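Local coordinates for protein HAD superfamily hydrolase (PDB 6NQ4) that probably acts as a phosphatase of the haloacid dehalogenase-like hydrolase family, at residues Ala66-Pro78 with Ile220-Arg232. Numbering follows the deposited sequence. Where two conformers were deposited one is given.
Sequences AKGVTIILVTNSP and IYEAALRAVESIR. With PO4 (phosphate ion), chain G.
A chi3 of 70° bends the R232 chain so that its guanidinium turns back to T70, whose OG1 is anti to its carbonyl carbon (chi1 -58°). R232 NH1 reaches two acceptors: T70 OG1 at 2.9 Å, practically in the guanidinium plane, and G68 O, also at 2.9 Å but tilted from that plane. A water accepts from R232 NH2 and donates to G68 O, G68 being the C-prime residue of the Schellman motif that ends helix 55-66. The CB atoms of T70, I72 and V74 point toward the helix. T70 CG2 meets I231 CG2, while I72 CG1 lies against V228 CG2, a 3.3 Å closeness that is doubtful because V228 has two conformers. The axes of strand 70-75 and helix 220-232 approach to 9.1 Å at 156°, close to antiparallel, the packing of a helix on the parallel sheet of the Rossmann-like HAD core; V228 and A224 also touch F40 of the adjacent strand 38-41. A224 CB meets V74 CG2 at 3.8 Å, and I220 CD1 lies against V74 CG1 and contacts T75 O (3.6 Å). At this strand end T75 OG1 accepts from S77 N in an ST turn and donates to phosphate O2 (2.7 Å), while N76 N donates to phosphate O4 (2.8 Å). K215 NZ and W44 N also bond this ion, probably from the crystallisation liquor, its position consistent with a HAD phosphate pocket.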
ATOM      1  N   ALA A  66     -14.005 -18.117  -7.937  1.00 26.23           N
ATOM      2  CA  ALA A  66     -14.962 -19.119  -8.388  1.00 28.25           C
ATOM      3  C   ALA A  66     -14.777 -20.442  -7.667  1.00 28.03           C
ATOM      4  O   ALA A  66     -15.706 -21.260  -7.647  1.00 29.98           O
ATOM      5  CB  ALA A  66     -14.843 -19.323  -9.899  1.00 29.06           C
ATOM      6  N   LYS A  67     -13.605 -20.670  -7.070  1.00 27.58           N
ATOM      7  CA  LYS A  67     -13.339 -21.862  -6.279  1.00 29.18           C
ATOM      8  C   LYS A  67     -13.417 -21.585  -4.779  1.00 27.48           C
ATOM      9  O   LYS A  67     -12.877 -22.354  -3.979  1.00 28.16           O
ATOM     10  CB  LYS A  67     -11.994 -22.479  -6.670  1.00 31.90           C
ATOM     11  CG  LYS A  67     -11.886 -22.865  -8.152  1.00 35.76           C
ATOM     12  CD  LYS A  67     -10.611 -23.663  -8.428  1.00 40.50           C
ATOM     13  CE  LYS A  67      -9.618 -22.868  -9.263  1.00 44.09           C
ATOM     14  NZ  LYS A  67      -8.293 -23.553  -9.381  1.00 45.84           N
ATOM     15  N   GLY A  68     -14.071 -20.490  -4.387  1.00 25.39           N
ATOM     16  CA  GLY A  68     -14.360 -20.207  -2.994  1.00 24.95           C
ATOM     17  C   GLY A  68     -13.259 -19.530  -2.211  1.00 23.26           C
ATOM     18  O   GLY A  68     -13.319 -19.520  -0.974  1.00 26.68           O
ATOM     19  N   VAL A  69     -12.244 -18.989  -2.875  1.00 23.32           N
ATOM     20  CA  VAL A  69     -11.164 -18.291  -2.191  1.00 22.27           C
ATOM     21  C   VAL A  69     -11.552 -16.821  -2.066  1.00 20.97           C
ATOM     22  O   VAL A  69     -11.914 -16.177  -3.055  1.00 22.23           O
ATOM     23  CB  VAL A  69      -9.836 -18.460  -2.955  1.00 22.09           C
ATOM     24  CG1 VAL A  69      -8.699 -17.716  -2.246  1.00 22.30           C
ATOM     25  CG2 VAL A  69      -9.486 -19.935  -3.105  1.00 23.11           C
ATOM     26  N   THR A  70     -11.498 -16.285  -0.847  1.00 19.76           N
ATOM     27  CA  THR A  70     -11.798 -14.869  -0.632  1.00 18.81           C
ATOM     28  C   THR A  70     -10.586 -14.023  -1.021  1.00 17.97           C
ATOM     29  O   THR A  70      -9.458 -14.336  -0.629  1.00 19.88           O
ATOM     30  CB  THR A  70     -12.165 -14.627   0.835  1.00 20.13           C
ATOM     31  OG1 THR A  70     -13.284 -15.450   1.171  1.00 21.24           O
ATOM     32  CG2 THR A  70     -12.550 -13.170   1.086  1.00 20.19           C
ATOM     33  N   ILE A  71     -10.813 -12.948  -1.785  1.00 17.35           N
ATOM     34  CA  ILE A  71      -9.733 -12.083  -2.269  1.00 18.19           C
ATOM     35  C   ILE A  71      -9.850 -10.722  -1.592  1.00 17.40           C
ATOM     36  O   ILE A  71     -10.825  -9.993  -1.807  1.00 17.22           O
ATOM     37  CB  ILE A  71      -9.788 -11.886  -3.792  1.00 19.31           C
ATOM     38  CG1 ILE A  71      -9.746 -13.217  -4.546  1.00 22.16           C
ATOM     39  CG2 ILE A  71      -8.642 -10.975  -4.249  1.00 20.71           C
ATOM     40  CD1 ILE A  71      -8.557 -14.069  -4.262  1.00 23.50           C
ATOM     41  N   ILE A  72      -8.836 -10.355  -0.818  1.00 16.61           N
ATOM     42  CA  ILE A  72      -8.702  -8.998  -0.310  1.00 15.36           C
ATOM     43  C   ILE A  72      -7.563  -8.359  -1.079  1.00 14.84           C
ATOM     44  O   ILE A  72      -6.429  -8.837  -1.008  1.00 16.77           O
ATOM     45  CB  ILE A  72      -8.390  -8.967   1.197  1.00 17.30           C
ATOM     46  CG1 ILE A  72      -9.300  -9.911   1.989  1.00 19.12           C
ATOM     47  CG2 ILE A  72      -8.448  -7.517   1.720  1.00 17.92           C
ATOM     48  CD1 ILE A  72     -10.787  -9.595   1.963  1.00 18.56           C
ATOM     49  N   LEU A  73      -7.840  -7.260  -1.775  1.00 14.58           N
ATOM     50  CA  LEU A  73      -6.752  -6.495  -2.369  1.00 14.75           C
ATOM     51  C   LEU A  73      -6.200  -5.571  -1.291  1.00 14.95           C
ATOM     52  O   LEU A  73      -6.958  -4.827  -0.660  1.00 17.87           O
ATOM     53  CB  LEU A  73      -7.245  -5.701  -3.573  1.00 16.22           C
ATOM     54  CG  LEU A  73      -7.839  -6.560  -4.694  1.00 16.53           C
ATOM     55  CD1 LEU A  73      -8.249  -5.672  -5.867  1.00 19.57           C
ATOM     56  CD2 LEU A  73      -6.839  -7.614  -5.131  1.00 19.59           C
ATOM     57  N   VAL A  74      -4.902  -5.659  -1.023  1.00 14.94           N
ATOM     58  CA  VAL A  74      -4.268  -4.934   0.069  1.00 15.00           C
ATOM     59  C   VAL A  74      -3.191  -4.059  -0.562  1.00 14.26           C
ATOM     60  O   VAL A  74      -2.217  -4.575  -1.130  1.00 16.97           O
ATOM     61  CB  VAL A  74      -3.668  -5.898   1.107  1.00 15.74           C
ATOM     62  CG1 VAL A  74      -3.014  -5.126   2.255  1.00 17.97           C
ATOM     63  CG2 VAL A  74      -4.747  -6.871   1.642  1.00 18.20           C
ATOM     64  N   THR A  75      -3.370  -2.744  -0.491  1.00 13.48           N
ATOM     65  CA  THR A  75      -2.535  -1.812  -1.228  1.00 13.57           C
ATOM     66  C   THR A  75      -2.068  -0.682  -0.328  1.00 13.55           C
ATOM     67  O   THR A  75      -2.791  -0.239   0.561  1.00 14.23           O
ATOM     68  CB  THR A  75      -3.319  -1.216  -2.433  1.00 15.58           C
ATOM     69  OG1 THR A  75      -2.547  -0.188  -3.062  1.00 15.64           O
ATOM     70  CG2 THR A  75      -4.653  -0.618  -2.005  1.00 17.58           C
ATOM     71  N   ASN A  76      -0.857  -0.208  -0.574  1.00 13.94           N
ATOM     72  CA  ASN A  76      -0.339   0.949   0.157  1.00 13.80           C
ATOM     73  C   ASN A  76      -0.861   2.302  -0.348  1.00 14.48           C
ATOM     74  O   ASN A  76      -0.390   3.344   0.125  1.00 14.82           O
ATOM     75  CB  ASN A  76       1.194   0.931   0.206  1.00 15.08           C
ATOM     76  CG  ASN A  76       1.709   0.145   1.398  1.00 14.66           C
ATOM     77  OD1 ASN A  76       0.926  -0.231   2.283  1.00 15.42           O
ATOM     78  ND2 ASN A  76       3.011  -0.081   1.462  1.00 15.64           N
ATOM     79  N   SER A  77      -1.817   2.330  -1.271  1.00 13.99           N
ATOM     80  CA  SER A  77      -2.414   3.598  -1.665  1.00 13.58           C
ATOM     81  C   SER A  77      -2.817   4.400  -0.430  1.00 13.54           C
ATOM     82  O   SER A  77      -3.424   3.836   0.497  1.00 14.54           O
ATOM     83  CB  SER A  77      -3.663   3.352  -2.502  1.00 14.96           C
ATOM     84  OG  SER A  77      -4.286   4.593  -2.793  1.00 15.76           O
ATOM     85  N   PRO A  78      -2.520   5.701  -0.388  1.00 13.90           N
ATOM     86  CA  PRO A  78      -2.982   6.542   0.722  1.00 14.28           C
ATOM     87  C   PRO A  78      -4.443   6.915   0.609  1.00 14.14           C
ATOM     88  O   PRO A  78      -4.962   7.574   1.523  1.00 16.11           O
ATOM     89  CB  PRO A  78      -2.107   7.793   0.571  1.00 16.24           C
ATOM     90  CG  PRO A  78      -1.924   7.904  -0.918  1.00 15.46           C
ATOM     91  CD  PRO A  78      -1.761   6.477  -1.390  1.00 14.98           C
ATOM     92  N   ILE A 220      -2.391  -2.798   8.710  1.00 16.24           N
ATOM     93  CA  ILE A 220      -3.105  -3.088   7.471  1.00 15.68           C
ATOM     94  C   ILE A 220      -3.426  -4.575   7.359  1.00 16.24           C
ATOM     95  O   ILE A 220      -4.495  -4.947   6.841  1.00 16.32           O
ATOM     96  CB  ILE A 220      -2.321  -2.541   6.257  1.00 15.79           C
ATOM     97  CG1 ILE A 220      -3.229  -2.483   5.018  1.00 15.52           C
ATOM     98  CG2 ILE A 220      -1.034  -3.341   5.997  1.00 16.64           C
ATOM     99  CD1 ILE A 220      -2.571  -1.803   3.823  1.00 15.80           C
ATOM    100  N   TYR A 221      -2.543  -5.444   7.874  1.00 16.11           N
ATOM    101  CA  TYR A 221      -2.799  -6.885   7.851  1.00 17.29           C
ATOM    102  C   TYR A 221      -3.932  -7.251   8.788  1.00 17.09           C
ATOM    103  O   TYR A 221      -4.759  -8.101   8.451  1.00 18.02           O
ATOM    104  CB  TYR A 221      -1.521  -7.674   8.177  1.00 19.32           C
ATOM    105  CG  TYR A 221      -0.549  -7.578   7.034  1.00 18.99           C
ATOM    106  CD1 TYR A 221      -0.670  -8.414   5.926  1.00 19.37           C
ATOM    107  CD2 TYR A 221       0.419  -6.582   7.002  1.00 18.27           C
ATOM    108  CE1 TYR A 221       0.185  -8.293   4.837  1.00 18.67           C
ATOM    109  CE2 TYR A 221       1.249  -6.442   5.922  1.00 18.32           C
ATOM    110  CZ  TYR A 221       1.133  -7.300   4.840  1.00 18.12           C
ATOM    111  OH  TYR A 221       1.964  -7.166   3.742  1.00 20.23           O
ATOM    112  N   GLU A 222      -3.993  -6.619   9.962  1.00 18.34           N
ATOM    113  CA  GLU A 222      -5.103  -6.885  10.869  0.53 19.47           C
ATOM    114  C   GLU A 222      -6.424  -6.437  10.259  1.00 18.66           C
ATOM    115  O   GLU A 222      -7.457  -7.097  10.434  1.00 20.10           O
ATOM    116  CB  GLU A 222      -4.841  -6.223  12.224  0.53 23.11           C
ATOM    117  CG  GLU A 222      -3.763  -6.945  13.034  0.53 26.32           C
ATOM    118  CD  GLU A 222      -3.368  -6.218  14.304  0.53 30.22           C
ATOM    119  OE1 GLU A 222      -3.593  -4.993  14.392  0.53 31.63           O
ATOM    120  OE2 GLU A 222      -2.827  -6.880  15.218  0.53 31.96           O
ATOM    121  N   ALA A 223      -6.409  -5.322   9.518  1.00 17.81           N
ATOM    122  CA  ALA A 223      -7.627  -4.870   8.855  1.00 17.67           C
ATOM    123  C   ALA A 223      -8.038  -5.831   7.746  1.00 15.92           C
ATOM    124  O   ALA A 223      -9.226  -6.146   7.593  1.00 18.77           O
ATOM    125  CB  ALA A 223      -7.433  -3.459   8.312  1.00 18.64           C
ATOM    126  N   ALA A 224      -7.066  -6.335   6.979  1.00 16.90           N
ATOM    127  CA  ALA A 224      -7.373  -7.341   5.967  1.00 16.34           C
ATOM    128  C   ALA A 224      -7.901  -8.628   6.605  1.00 18.37           C
ATOM    129  O   ALA A 224      -8.824  -9.257   6.072  1.00 19.09           O
ATOM    130  CB  ALA A 224      -6.133  -7.626   5.110  1.00 16.84           C
ATOM    131  N   LEU A 225      -7.329  -9.033   7.747  1.00 19.13           N
ATOM    132  CA  LEU A 225      -7.823 -10.217   8.442  1.00 20.68           C
ATOM    133  C   LEU A 225      -9.243 -10.002   8.958  1.00 20.02           C
ATOM    134  O   LEU A 225     -10.086 -10.896   8.833  1.00 22.39           O
ATOM    135  CB  LEU A 225      -6.867 -10.606   9.572  1.00 22.67           C
ATOM    136  CG  LEU A 225      -7.196 -11.869  10.374  1.00 24.09           C
ATOM    137  CD1 LEU A 225      -7.294 -13.052   9.430  1.00 24.24           C
ATOM    138  CD2 LEU A 225      -6.141 -12.107  11.453  1.00 27.42           C
ATOM    139  N   ARG A 226      -9.543  -8.822   9.520  1.00 21.42           N
ATOM    140  CA  ARG A 226     -10.919  -8.576   9.947  1.00 21.98           C
ATOM    141  C   ARG A 226     -11.877  -8.665   8.769  1.00 21.70           C
ATOM    142  O   ARG A 226     -12.995  -9.176   8.904  1.00 24.02           O
ATOM    143  CB  ARG A 226     -11.054  -7.220  10.633  1.00 24.14           C
ATOM    144  CG  ARG A 226     -10.476  -7.162  12.030  1.00 28.06           C
ATOM    145  CD  ARG A 226     -10.852  -5.861  12.708  1.00 32.75           C
ATOM    146  NE  ARG A 226     -10.287  -4.680  12.064  1.00 36.61           N
ATOM    147  CZ  ARG A 226      -9.062  -4.214  12.305  1.00 37.97           C
ATOM    148  NH1 ARG A 226      -8.264  -4.843  13.157  1.00 39.03           N
ATOM    149  NH2 ARG A 226      -8.641  -3.117  11.705  1.00 37.07           N
ATOM    150  N   ALA A 227     -11.445  -8.196   7.599  1.00 21.80           N
ATOM    151  CA  ALA A 227     -12.294  -8.245   6.415  1.00 21.81           C
ATOM    152  C   ALA A 227     -12.585  -9.684   5.996  1.00 22.58           C
ATOM    153  O   ALA A 227     -13.742 -10.031   5.733  1.00 23.80           O
ATOM    154  CB  ALA A 227     -11.666  -7.428   5.281  1.00 22.95           C
ATOM    155  N   VAL A 228     -11.554 -10.543   5.937  1.00 21.87           N
ATOM    156  CA  VAL A 228     -11.757 -11.949   5.575  0.57 21.26           C
ATOM    157  C   VAL A 228     -12.664 -12.639   6.583  1.00 22.05           C
ATOM    158  O   VAL A 228     -13.536 -13.437   6.224  1.00 22.87           O
ATOM    159  CB  VAL A 228     -10.412 -12.690   5.489  0.57 22.09           C
ATOM    160  CG1 VAL A 228     -10.664 -14.177   5.216  0.57 23.76           C
ATOM    161  CG2 VAL A 228      -9.536 -12.111   4.445  0.57 22.85           C
ATOM    162  N   GLU A 229     -12.419 -12.388   7.876  1.00 21.32           N
ATOM    163  CA  GLU A 229     -13.172 -13.106   8.895  1.00 22.11           C
ATOM    164  C   GLU A 229     -14.633 -12.703   8.864  1.00 22.98           C
ATOM    165  O   GLU A 229     -15.525 -13.546   9.063  1.00 24.01           O
ATOM    166  CB  GLU A 229     -12.532 -12.900  10.268  1.00 23.31           C
ATOM    167  CG  GLU A 229     -11.176 -13.594  10.339  1.00 27.69           C
ATOM    168  CD  GLU A 229     -10.544 -13.578  11.703  1.00 33.48           C
ATOM    169  OE1 GLU A 229     -10.776 -12.607  12.466  1.00 36.10           O
ATOM    170  OE2 GLU A 229      -9.797 -14.541  12.000  1.00 33.76           O
ATOM    171  N   SER A 230     -14.905 -11.441   8.562  1.00 24.01           N
ATOM    172  CA  SER A 230     -16.293 -11.030   8.418  0.68 25.81           C
ATOM    173  C   SER A 230     -16.927 -11.659   7.183  1.00 25.48           C
ATOM    174  O   SER A 230     -18.059 -12.146   7.248  1.00 27.18           O
ATOM    175  CB  SER A 230     -16.402  -9.508   8.379  0.68 27.03           C
ATOM    176  OG  SER A 230     -17.766  -9.130   8.317  0.68 27.01           O
ATOM    177  N   ILE A 231     -16.204 -11.672   6.056  1.00 24.20           N
ATOM    178  CA  ILE A 231     -16.728 -12.250   4.819  1.00 24.04           C
ATOM    179  C   ILE A 231     -16.984 -13.743   4.979  1.00 23.13           C
ATOM    180  O   ILE A 231     -18.025 -14.255   4.558  1.00 25.61           O
ATOM    181  CB  ILE A 231     -15.776 -11.956   3.642  1.00 23.73           C
ATOM    182  CG1 ILE A 231     -15.825 -10.472   3.288  1.00 26.08           C
ATOM    183  CG2 ILE A 231     -16.122 -12.820   2.421  1.00 25.51           C
ATOM    184  CD1 ILE A 231     -14.629 -10.011   2.536  1.00 26.41           C
ATOM    185  N   ARG A 232     -16.054 -14.461   5.612  1.00 23.76           N
ATOM    186  CA  ARG A 232     -16.148 -15.913   5.679  1.00 24.26           C
ATOM    187  C   ARG A 232     -16.941 -16.412   6.879  1.00 25.43           C
ATOM    188  O   ARG A 232     -17.272 -17.603   6.936  1.00 27.13           O
ATOM    189  CB  ARG A 232     -14.751 -16.547   5.607  1.00 23.20           C
ATOM    190  CG  ARG A 232     -14.048 -16.279   4.261  1.00 23.16           C
ATOM    191  CD  ARG A 232     -12.756 -17.069   4.095  1.00 23.77           C
ATOM    192  NE  ARG A 232     -13.012 -18.495   3.925  1.00 24.02           N
ATOM    193  CZ  ARG A 232     -13.326 -19.060   2.764  1.00 23.80           C
ATOM    194  NH1 ARG A 232     -13.442 -18.318   1.667  1.00 24.02           N
ATOM    195  NH2 ARG A 232     -13.536 -20.369   2.701  1.00 26.17           N
TER
HETATM  196  P   PO4 G 305       0.799  -1.304  -3.731  0.85 18.16           P
HETATM  197  O1  PO4 G 305       1.806  -2.157  -4.502  0.85 19.60           O
HETATM  198  O2  PO4 G 305      -0.578  -1.409  -4.361  0.85 16.10           O
HETATM  199  O3  PO4 G 305       1.388   0.094  -4.003  0.85 21.39           O
HETATM  200  O4  PO4 G 305       0.858  -1.603  -2.253  0.85 17.76           O
HETATM  201  O   HOH W   1     -14.974 -21.518   0.556  1.00 55.78           O